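Long-range contacts in nicotinate phosphoribosyltransferase (Porphyromonas gingivalis, PDB 2IM5), which probably catalyses the ATP-dependent transfer of phosphoribose from 5-phospho-alpha-D-ribose 1-diphosphate to nicotinate, the step that brings nicotinate into NAD biosynthesis: residues 34-39 with 345-350; 42-47 with 97-102; 29-34 with 106-111. All coordinates share one frame; numbering follows the deposited sequence.

How the contacts relate
Contacts 1 and 3 lie on opposite edges of strand 29-36, which pairs with 347-355 in the first and with 105-110 in the third; Phe-34 belongs to both. Contact 2 is the peripheral one, its centre about 26 Å from the centre of the chain, against about 14 and 16 Å for the other two. There the start of helix 44-56 rests on the outermost strand 95-99, itself hydrogen-bonded to 105-110. Backbone bonds dominate contacts 1 and 3. Their face under helix 120-134 is mostly apolar; the other carries Ile-35 and Val-348 in contact 1, stacked arginines with their acids in contact 3. Contact 2 has no direct hydrogen bond and relies on methyl packing and one bridging water.

Contact 1. Residues 34-39 with 345-350; sequences FIDRNR and LNIVMK
Arg-37 leans across onto Asn-346 and Val-348 where two antiparallel strands run out into loops. Its CB starts against the amide of Asn-346, and CG lies 3.9 Å from Asn-346 O, the same carbonyl oxygen that takes the backbone N-H of Arg-37. A bend at chi3 (-68°) then turns the chain back, bringing NE and NH2 side-on to the amide oxygen. Both donate to Asn-346 OD1 at 3.1 Å, each bond bent to 141°: Arg-37 NE from above the carbonyl plane, Arg-37 NH2 within it. Val-348 CG1 covers one face of the guanidinium, over its centre, 3.8 Å from Arg-37 CZ. A long, flat cation suits this partly open site, where a methyl can cover its face and an amide its edge. Arg-169 comes close as well, donating to Ile-347 O.

This is the pairing of strand 29-36 with strand 347-355, which ties a strand near the N-terminus to one more than 300 residues later. Ile-35 and Val-348 exchange both backbone bonds, with Ile-35 N to Val-348 O at 2.7 Å, and their branched side chains share a sheet face. On the other face, turned to helix 120-134, Phe-34 CZ meets Ile-347 CG2 at 3.5 Å. At the strand end Asp-36 OD1 accepts from Asn-38 N in an Asx turn, while its OD2 takes Gln-40 N.

Contact 2. Residues 42-47 with 97-102; sequences FTEEFA and VSIDAQ
Glu-44 OE2 reaches Ile-99 through a water, which donates to this oxygen at 2.5 Å and accepts from Ile-99 N at 3.2 Å. The bridge joins the first turn of helix 44-56 to strand 95-99, an outermost strand of the five-stranded antiparallel sheet. Thr-43 occupies the N-cap of that helix, its hydroxyl taking a weak bond from Phe-46 N. Glutamate suits this exposed position because its two oxygens can divide their work: OE1 forms a salt bridge with Arg-51 of the same helix, while OE2 meets the water. A bend at chi2 (-60°) folds the chain back, and the acid slides past Ile-99 in the opposite direction, with Glu-44 OE2 3.5 Å from Ile-99 CG1.

Ile-99 carries most of the packing. Its delta methyl packs against the start of the helix, where Ile-99 CD1 lies 3.6 Å from Thr-43 O and 3.9 Å from Phe-42 CB. Three residues on from Glu-44, the small side chain of Ala-47 lets the helix lie close to the strand while still touching Ile-99. The ring of Phe-42 leads away from this strand toward Leu-105 and Tyr-131, while Phe-46 meets Phe-134 edge-to-face. Two residues earlier in the strand than Ile-99, Val-97 CG1 stands 4.1 Å from Ala-47 CB.

Contact 3. Residues 29-34 with 106-111; sequences YGEFRF and DIRAQG
Strands 29-34 and 106-110 run antiparallel at 166°, with Gly-30 facing Gly-111 and Phe-32 facing Ala-109 as hydrogen-bonded pairs; Phe-34 N adds a bond to Ile-107 O, and a water links Phe-34 O with Ile-107 N. Gly-111 adopts a backbone shape that calls for glycine, at a corner where Tyr-29 CD1 lies 3.4 Å from its carbonyl carbon.

On one face the extended chains of Arg-33 and Arg-108 stack their guanidinium groups, centres 3.7 Å apart and planes at 25°, with Arg-108 NH1 over the centre of the Arg-33 group. Each is held at its edge by an acid two residues back. Glu-31 OE1 accepts Arg-33 NE, at 2.6 Å, from above the carboxylate plane and Arg-33 NH2, at 2.9 Å, on its syn lone pair; Asp-106 offers OD1 to Arg-108 NE and OD2 to NH2, both syn. These carboxylates probably offset the like charges. The opposite face is apolar: the small Ala-109 lies beside Phe-32, and Ile-107 CB packs 3.6 Å from Phe-34 CB.

Helix 120-134 covers Phe-34 and Ile-107 through Ile-127. Strand 347-355 flanks 29-34 on its other edge, where Trp-352 makes a cation-pi contact with Arg-33, and strand 95-99 borders 106-110 through Asp-106 and Ser-98.

Contact 1. Residues 34-39 with 345-350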
loop_
_atom_site.group_PDB
_atom_site.type_symbol
_atom_site.label_atom_id
_atom_site.label_comp_id
_atom_site.label_asym_id
_atom_site.label_seq_id
_atom_site.Cartn_x
_atom_site.Cartn_y
_atom_site.Cartn_z
ATOM N N PHE A 34 -7.414 3.866 -12.308
ATOM C CA PHE A 34 -8.019 2.648 -11.793
ATOM C C PHE A 34 -7.857 1.572 -12.858
ATOM O O PHE A 34 -8.003 1.846 -14.044
ATOM C CB PHE A 34 -9.507 2.886 -11.535
ATOM C CG PHE A 34 -10.290 1.630 -11.279
ATOM C CD1 PHE A 34 -10.358 1.083 -10.001
ATOM C CD2 PHE A 34 -10.962 0.991 -12.319
ATOM C CE1 PHE A 34 -11.087 -0.082 -9.761
ATOM C CE2 PHE A 34 -11.689 -0.172 -12.090
ATOM C CZ PHE A 34 -11.752 -0.709 -10.804
ATOM N N ILE A 35 -7.551 0.353 -12.436
ATOM C CA ILE A 35 -7.402 -0.744 -13.381
ATOM C C ILE A 35 -8.067 -2.005 -12.833
ATOM O O ILE A 35 -7.699 -2.505 -11.768
ATOM C CB ILE A 35 -5.913 -1.100 -13.648
ATOM C CG1 ILE A 35 -5.115 0.141 -14.052
ATOM C CG2 ILE A 35 -5.831 -2.159 -14.742
ATOM C CD1 ILE A 35 -5.564 0.765 -15.355
ATOM N N ASP A 36 -9.069 -2.503 -13.548
ATOM C CA ASP A 36 -9.717 -3.746 -13.149
ATOM C C ASP A 36 -9.008 -4.801 -13.980
ATOM O O ASP A 36 -9.296 -4.967 -15.165
ATOM C CB ASP A 36 -11.201 -3.731 -13.481
ATOM C CG ASP A 36 -11.841 -5.109 -13.343
ATOM O OD1 ASP A 36 -11.220 -6.012 -12.727
ATOM O OD2 ASP A 36 -12.970 -5.285 -13.849
ATOM N N ARG A 37 -8.073 -5.503 -13.355
ATOM C CA ARG A 37 -7.286 -6.503 -14.046
ATOM C C ARG A 37 -8.049 -7.734 -14.512
ATOM O O ARG A 37 -7.487 -8.604 -15.174
ATOM C CB ARG A 37 -6.081 -6.874 -13.179
ATOM C CG ARG A 37 -5.205 -5.651 -12.903
ATOM C CD ARG A 37 -3.881 -5.966 -12.241
ATOM N NE ARG A 37 -4.038 -6.452 -10.873
ATOM C CZ ARG A 37 -3.046 -6.520 -9.991
ATOM N NH1 ARG A 37 -1.825 -6.129 -10.333
ATOM N NH2 ARG A 37 -3.272 -6.981 -8.769
ATOM N N ASN A 38 -9.334 -7.801 -14.185
ATOM C CA ASN A 38 -10.159 -8.919 -14.615
ATOM C C ASN A 38 -11.083 -8.457 -15.734
ATOM O O ASN A 38 -11.877 -9.237 -16.260
ATOM C CB ASN A 38 -10.981 -9.466 -13.447
ATOM C CG ASN A 38 -10.200 -10.443 -12.590
ATOM O OD1 ASN A 38 -10.678 -10.885 -11.548
ATOM N ND2 ASN A 38 -8.996 -10.794 -13.030
ATOM N N ARG A 39 -10.965 -7.183 -16.095
ATOM C CA ARG A 39 -11.777 -6.592 -17.155
ATOM C C ARG A 39 -13.261 -6.936 -17.058
ATOM O O ARG A 39 -13.886 -7.305 -18.051
ATOM C CB ARG A 39 -11.250 -7.018 -18.529
ATOM C CG ARG A 39 -9.878 -6.476 -18.873
ATOM C CD ARG A 39 -9.539 -6.755 -20.333
ATOM N NE ARG A 39 -8.207 -6.272 -20.694
ATOM C CZ ARG A 39 -7.835 -4.994 -20.667
ATOM N NH1 ARG A 39 -8.697 -4.054 -20.297
ATOM N NH2 ARG A 39 -6.595 -4.657 -21.004
ATOM N N LEU A 345 -12.041 -8.709 -5.527
ATOM C CA LEU A 345 -11.923 -8.074 -6.834
ATOM C C LEU A 345 -10.442 -7.910 -7.117
ATOM O O LEU A 345 -9.641 -7.728 -6.194
ATOM C CB LEU A 345 -12.585 -6.695 -6.834
ATOM C CG LEU A 345 -14.110 -6.636 -6.779
ATOM C CD1 LEU A 345 -14.560 -5.183 -6.820
ATOM C CD2 LEU A 345 -14.688 -7.400 -7.956
ATOM N N ASN A 346 -10.069 -7.979 -8.387
ATOM C CA ASN A 346 -8.671 -7.822 -8.753
ATOM C C ASN A 346 -8.488 -6.413 -9.302
ATOM O O ASN A 346 -8.288 -6.221 -10.505
ATOM C CB ASN A 346 -8.283 -8.867 -9.797
ATOM C CG ASN A 346 -6.809 -8.829 -10.131
ATOM O OD1 ASN A 346 -5.989 -8.363 -9.335
ATOM N ND2 ASN A 346 -6.458 -9.331 -11.308
ATOM N N ILE A 347 -8.555 -5.436 -8.403
ATOM C CA ILE A 347 -8.438 -4.031 -8.771
ATOM C C ILE A 347 -7.274 -3.270 -8.141
ATOM O O ILE A 347 -6.839 -3.569 -7.027
ATOM C CB ILE A 347 -9.733 -3.281 -8.404
ATOM C CG1 ILE A 347 -10.066 -3.519 -6.926
ATOM C CG2 ILE A 347 -10.877 -3.748 -9.293
ATOM C CD1 ILE A 347 -11.290 -2.764 -6.447
ATOM N N VAL A 348 -6.788 -2.269 -8.867
ATOM C CA VAL A 348 -5.706 -1.415 -8.397
ATOM C C VAL A 348 -5.932 -0.013 -8.945
ATOM O O VAL A 348 -6.750 0.189 -9.843
ATOM C CB VAL A 348 -4.306 -1.907 -8.873
ATOM C CG1 VAL A 348 -3.991 -3.256 -8.267
ATOM C CG2 VAL A 348 -4.254 -1.988 -10.402
ATOM N N MET A 349 -5.227 0.958 -8.376
ATOM C CA MET A 349 -5.308 2.340 -8.836
ATOM C C MET A 349 -3.881 2.845 -8.677
ATOM O O MET A 349 -3.440 3.148 -7.564
ATOM C CB MET A 349 -6.292 3.156 -7.982
ATOM C CG MET A 349 -6.738 4.443 -8.665
ATOM S SD MET A 349 -8.143 5.263 -7.906
ATOM C CE MET A 349 -8.300 6.677 -9.004
ATOM N N LYS A 350 -3.159 2.909 -9.792
ATOM C CA LYS A 350 -1.762 3.312 -9.769
ATOM C C LYS A 350 -1.416 4.669 -10.356
ATOM O O LYS A 350 -2.131 5.196 -11.213
ATOM C CB LYS A 350 -0.923 2.253 -10.485
ATOM C CG LYS A 350 -1.104 0.841 -9.951
ATOM C CD LYS A 350 -0.810 0.773 -8.460
ATOM C CE LYS A 350 -0.947 -0.647 -7.928
ATOM N NZ LYS A 350 -0.839 -0.698 -6.444
#

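Contact 2. Residues 42-47 with 97-102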
loop_
_atom_site.group_PDB
_atom_site.type_symbol
_atom_site.label_atom_id
_atom_site.label_comp_id
_atom_site.label_asym_id
_atom_site.label_seq_id
_atom_site.Cartn_x
_atom_site.Cartn_y
_atom_site.Cartn_z
ATOM N N PHE A 42 -18.938 -3.285 -16.480
ATOM C CA PHE A 42 -19.616 -2.431 -15.516
ATOM C C PHE A 42 -20.642 -1.565 -16.221
ATOM O O PHE A 42 -20.463 -1.185 -17.377
ATOM C CB PHE A 42 -18.599 -1.550 -14.783
ATOM C CG PHE A 42 -17.881 -2.256 -13.672
ATOM C CD1 PHE A 42 -18.506 -2.457 -12.446
ATOM C CD2 PHE A 42 -16.587 -2.725 -13.850
ATOM C CE1 PHE A 42 -17.850 -3.112 -11.410
ATOM C CE2 PHE A 42 -15.923 -3.384 -12.821
ATOM C CZ PHE A 42 -16.558 -3.577 -11.597
ATOM N N THR A 43 -21.718 -1.254 -15.512
ATOM C CA THR A 43 -22.791 -0.450 -16.068
ATOM C C THR A 43 -22.711 0.989 -15.605
ATOM O O THR A 43 -22.072 1.296 -14.598
ATOM C CB THR A 43 -24.159 -0.995 -15.652
ATOM O OG1 THR A 43 -24.288 -0.904 -14.226
ATOM C CG2 THR A 43 -24.307 -2.447 -16.087
ATOM N N GLU A 44 -23.381 1.868 -16.341
ATOM C CA GLU A 44 -23.394 3.284 -16.015
ATOM C C GLU A 44 -24.049 3.562 -14.673
ATOM O O GLU A 44 -23.723 4.551 -14.019
ATOM C CB GLU A 44 -24.111 4.080 -17.109
ATOM C CG GLU A 44 -23.178 4.893 -17.995
ATOM C CD GLU A 44 -22.379 5.928 -17.212
ATOM O OE1 GLU A 44 -22.983 6.649 -16.388
ATOM O OE2 GLU A 44 -21.152 6.027 -17.426
ATOM N N GLU A 45 -24.972 2.703 -14.251
ATOM C CA GLU A 45 -25.620 2.941 -12.970
ATOM C C GLU A 45 -24.648 2.659 -11.832
ATOM O O GLU A 45 -24.712 3.310 -10.793
ATOM C CB GLU A 45 -26.894 2.107 -12.814
ATOM C CG GLU A 45 -26.700 0.675 -12.385
ATOM C CD GLU A 45 -28.019 0.012 -12.005
ATOM O OE1 GLU A 45 -28.690 0.500 -11.064
ATOM O OE2 GLU A 45 -28.382 -0.997 -12.648
ATOM N N PHE A 46 -23.751 1.695 -12.025
ATOM C CA PHE A 46 -22.752 1.402 -11.000
ATOM C C PHE A 46 -21.795 2.595 -10.961
ATOM O O PHE A 46 -21.434 3.089 -9.890
ATOM C CB PHE A 46 -21.963 0.137 -11.334
ATOM C CG PHE A 46 -20.996 -0.265 -10.260
ATOM C CD1 PHE A 46 -21.444 -0.898 -9.103
ATOM C CD2 PHE A 46 -19.635 0.021 -10.383
ATOM C CE1 PHE A 46 -20.553 -1.241 -8.078
ATOM C CE2 PHE A 46 -18.736 -0.317 -9.366
ATOM C CZ PHE A 46 -19.202 -0.951 -8.209
ATOM N N ALA A 47 -21.401 3.066 -12.142
ATOM C CA ALA A 47 -20.496 4.205 -12.241
ATOM C C ALA A 47 -21.099 5.380 -11.488
ATOM O O ALA A 47 -20.398 6.135 -10.817
ATOM C CB ALA A 47 -20.276 4.576 -13.699
ATOM N N VAL A 97 -15.046 9.615 -13.326
ATOM C CA VAL A 97 -15.493 8.230 -13.429
ATOM C C VAL A 97 -16.273 8.029 -14.720
ATOM O O VAL A 97 -17.072 8.877 -15.114
ATOM C CB VAL A 97 -16.413 7.853 -12.255
ATOM C CG1 VAL A 97 -16.844 6.393 -12.376
ATOM C CG2 VAL A 97 -15.702 8.104 -10.938
ATOM N N SER A 98 -16.035 6.907 -15.383
ATOM C CA SER A 98 -16.746 6.607 -16.613
ATOM C C SER A 98 -16.579 5.153 -17.023
ATOM O O SER A 98 -15.748 4.425 -16.475
ATOM C CB SER A 98 -16.245 7.498 -17.744
ATOM O OG SER A 98 -14.887 7.220 -18.026
ATOM N N ILE A 99 -17.394 4.738 -17.985
ATOM C CA ILE A 99 -17.327 3.387 -18.519
ATOM C C ILE A 99 -16.640 3.601 -19.857
ATOM O O ILE A 99 -17.133 4.363 -20.674
ATOM C CB ILE A 99 -18.738 2.801 -18.761
ATOM C CG1 ILE A 99 -19.559 2.855 -17.467
ATOM C CG2 ILE A 99 -18.624 1.368 -19.267
ATOM C CD1 ILE A 99 -18.965 2.052 -16.322
ATOM N N ASP A 100 -15.498 2.955 -20.079
ATOM C CA ASP A 100 -14.776 3.148 -21.333
ATOM C C ASP A 100 -15.447 2.492 -22.526
ATOM O O ASP A 100 -16.514 1.883 -22.403
ATOM C CB ASP A 100 -13.323 2.654 -21.224
ATOM C CG ASP A 100 -13.221 1.166 -20.940
ATOM O OD1 ASP A 100 -14.104 0.410 -21.393
ATOM O OD2 ASP A 100 -12.245 0.749 -20.280
ATOM N N ALA A 101 -14.806 2.624 -23.685
ATOM C CA ALA A 101 -15.316 2.068 -24.933
ATOM C C ALA A 101 -15.540 0.564 -24.851
ATOM O O ALA A 101 -16.442 0.031 -25.496
ATOM C CB ALA A 101 -14.357 2.387 -26.072
ATOM N N GLN A 102 -14.727 -0.122 -24.055
ATOM C CA GLN A 102 -14.855 -1.571 -23.910
ATOM C C GLN A 102 -15.859 -1.975 -22.834
ATOM O O GLN A 102 -15.998 -3.159 -22.531
ATOM C CB GLN A 102 -13.496 -2.203 -23.583
ATOM C CG GLN A 102 -12.484 -2.189 -24.717
ATOM C CD GLN A 102 -12.162 -0.787 -25.208
ATOM O OE1 GLN A 102 -12.885 -0.217 -26.031
ATOM N NE2 GLN A 102 -11.073 -0.220 -24.696
HETATM O O HOH W 1 -19.449 7.028 -18.999
#

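Contact 3. Residues 29-34 with 106-111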
loop_
_atom_site.group_PDB
_atom_site.type_symbol
_atom_site.label_atom_id
_atom_site.label_comp_id
_atom_site.label_asym_id
_atom_site.label_seq_id
_atom_site.Cartn_x
_atom_site.Cartn_y
_atom_site.Cartn_z
ATOM N N TYR A 29 2.404 17.246 -9.829
ATOM C CA TYR A 29 1.086 16.806 -10.256
ATOM C C TYR A 29 1.177 15.325 -10.570
ATOM O O TYR A 29 2.246 14.799 -10.886
ATOM C CB TYR A 29 0.636 17.551 -11.515
ATOM C CG TYR A 29 0.062 18.918 -11.246
ATOM C CD1 TYR A 29 -1.314 19.107 -11.156
ATOM C CD2 TYR A 29 0.897 20.021 -11.058
ATOM C CE1 TYR A 29 -1.849 20.361 -10.884
ATOM C CE2 TYR A 29 0.372 21.279 -10.786
ATOM C CZ TYR A 29 -0.999 21.439 -10.700
ATOM O OH TYR A 29 -1.521 22.675 -10.421
ATOM N N GLY A 30 0.049 14.643 -10.478
ATOM C CA GLY A 30 0.044 13.229 -10.788
ATOM C C GLY A 30 -1.326 12.792 -11.249
ATOM O O GLY A 30 -2.322 13.471 -10.981
ATOM N N GLU A 31 -1.371 11.685 -11.980
ATOM C CA GLU A 31 -2.635 11.122 -12.424
ATOM C C GLU A 31 -2.661 9.653 -12.038
ATOM O O GLU A 31 -1.790 8.877 -12.451
ATOM C CB GLU A 31 -2.833 11.209 -13.939
ATOM C CG GLU A 31 -4.175 10.570 -14.344
ATOM C CD GLU A 31 -4.401 10.481 -15.853
ATOM O OE1 GLU A 31 -3.637 9.768 -16.545
ATOM O OE2 GLU A 31 -5.353 11.126 -16.340
ATOM N N PHE A 32 -3.656 9.280 -11.242
ATOM C CA PHE A 32 -3.824 7.901 -10.823
ATOM C C PHE A 32 -4.899 7.281 -11.713
ATOM O O PHE A 32 -5.909 7.922 -12.024
ATOM C CB PHE A 32 -4.263 7.841 -9.357
ATOM C CG PHE A 32 -3.140 8.051 -8.375
ATOM C CD1 PHE A 32 -2.512 6.960 -7.768
ATOM C CD2 PHE A 32 -2.688 9.332 -8.077
ATOM C CE1 PHE A 32 -1.452 7.145 -6.881
ATOM C CE2 PHE A 32 -1.627 9.528 -7.192
ATOM C CZ PHE A 32 -1.008 8.431 -6.593
ATOM N N ARG A 33 -4.677 6.043 -12.130
ATOM C CA ARG A 33 -5.649 5.361 -12.969
ATOM C C ARG A 33 -6.101 4.042 -12.367
ATOM O O ARG A 33 -5.289 3.219 -11.957
ATOM C CB ARG A 33 -5.081 5.110 -14.367
ATOM C CG ARG A 33 -4.855 6.385 -15.155
ATOM C CD ARG A 33 -4.474 6.086 -16.591
ATOM N NE ARG A 33 -4.150 7.310 -17.312
ATOM C CZ ARG A 33 -3.821 7.359 -18.596
ATOM N NH1 ARG A 33 -3.776 6.245 -19.318
ATOM N NH2 ARG A 33 -3.518 8.524 -19.152
ATOM N N PHE A 34 -7.414 3.866 -12.308
ATOM C CA PHE A 34 -8.019 2.648 -11.793
ATOM C C PHE A 34 -7.857 1.572 -12.858
ATOM O O PHE A 34 -8.003 1.846 -14.044
ATOM C CB PHE A 34 -9.507 2.886 -11.535
ATOM C CG PHE A 34 -10.290 1.630 -11.279
ATOM C CD1 PHE A 34 -10.358 1.083 -10.001
ATOM C CD2 PHE A 34 -10.962 0.991 -12.319
ATOM C CE1 PHE A 34 -11.087 -0.082 -9.761
ATOM C CE2 PHE A 34 -11.689 -0.172 -12.090
ATOM C CZ PHE A 34 -11.752 -0.709 -10.804
ATOM N N ASP A 106 -13.646 2.931 -15.672
ATOM C CA ASP A 106 -12.454 3.771 -15.767
ATOM C C ASP A 106 -12.536 4.914 -14.758
ATOM O O ASP A 106 -13.527 5.653 -14.728
ATOM C CB ASP A 106 -12.330 4.354 -17.179
ATOM C CG ASP A 106 -11.065 5.185 -17.369
ATOM O OD1 ASP A 106 -10.948 6.265 -16.742
ATOM O OD2 ASP A 106 -10.180 4.755 -18.149
ATOM N N ILE A 107 -11.501 5.059 -13.936
ATOM C CA ILE A 107 -11.474 6.123 -12.941
ATOM C C ILE A 107 -10.105 6.788 -12.890
ATOM O O ILE A 107 -9.070 6.117 -12.809
ATOM C CB ILE A 107 -11.805 5.592 -11.541
ATOM C CG1 ILE A 107 -13.149 4.866 -11.564
ATOM C CG2 ILE A 107 -11.865 6.751 -10.552
ATOM C CD1 ILE A 107 -13.466 4.163 -10.284
ATOM N N ARG A 108 -10.099 8.112 -12.933
ATOM C CA ARG A 108 -8.847 8.851 -12.894
ATOM C C ARG A 108 -8.909 10.021 -11.931
ATOM O O ARG A 108 -9.863 10.803 -11.946
ATOM C CB ARG A 108 -8.493 9.357 -14.292
ATOM C CG ARG A 108 -8.607 8.264 -15.331
ATOM C CD ARG A 108 -7.991 8.636 -16.651
ATOM N NE ARG A 108 -8.110 7.513 -17.574
ATOM C CZ ARG A 108 -7.475 7.419 -18.736
ATOM N NH1 ARG A 108 -6.658 8.387 -19.134
ATOM N NH2 ARG A 108 -7.657 6.350 -19.500
ATOM N N ALA A 109 -7.890 10.112 -11.080
ATOM C CA ALA A 109 -7.767 11.190 -10.114
ATOM C C ALA A 109 -6.529 11.960 -10.555
ATOM O O ALA A 109 -5.423 11.418 -10.572
ATOM C CB ALA A 109 -7.574 10.632 -8.713
ATOM N N GLN A 110 -6.717 13.216 -10.936
ATOM C CA GLN A 110 -5.602 14.029 -11.391
ATOM C C GLN A 110 -5.588 15.372 -10.679
ATOM O O GLN A 110 -6.632 15.970 -10.450
ATOM C CB GLN A 110 -5.684 14.241 -12.902
ATOM C CG GLN A 110 -4.472 14.932 -13.469
ATOM C CD GLN A 110 -4.547 15.125 -14.971
ATOM O OE1 GLN A 110 -4.679 14.158 -15.734
ATOM N NE2 GLN A 110 -4.455 16.377 -15.407
ATOM N N GLY A 111 -4.393 15.830 -10.331
ATOM C CA GLY A 111 -4.232 17.092 -9.635
ATOM C C GLY A 111 -2.896 17.109 -8.899
ATOM O O GLY A 111 -1.989 16.350 -9.229
HETATM O O HOH W 2 -9.270 3.928 -14.932
#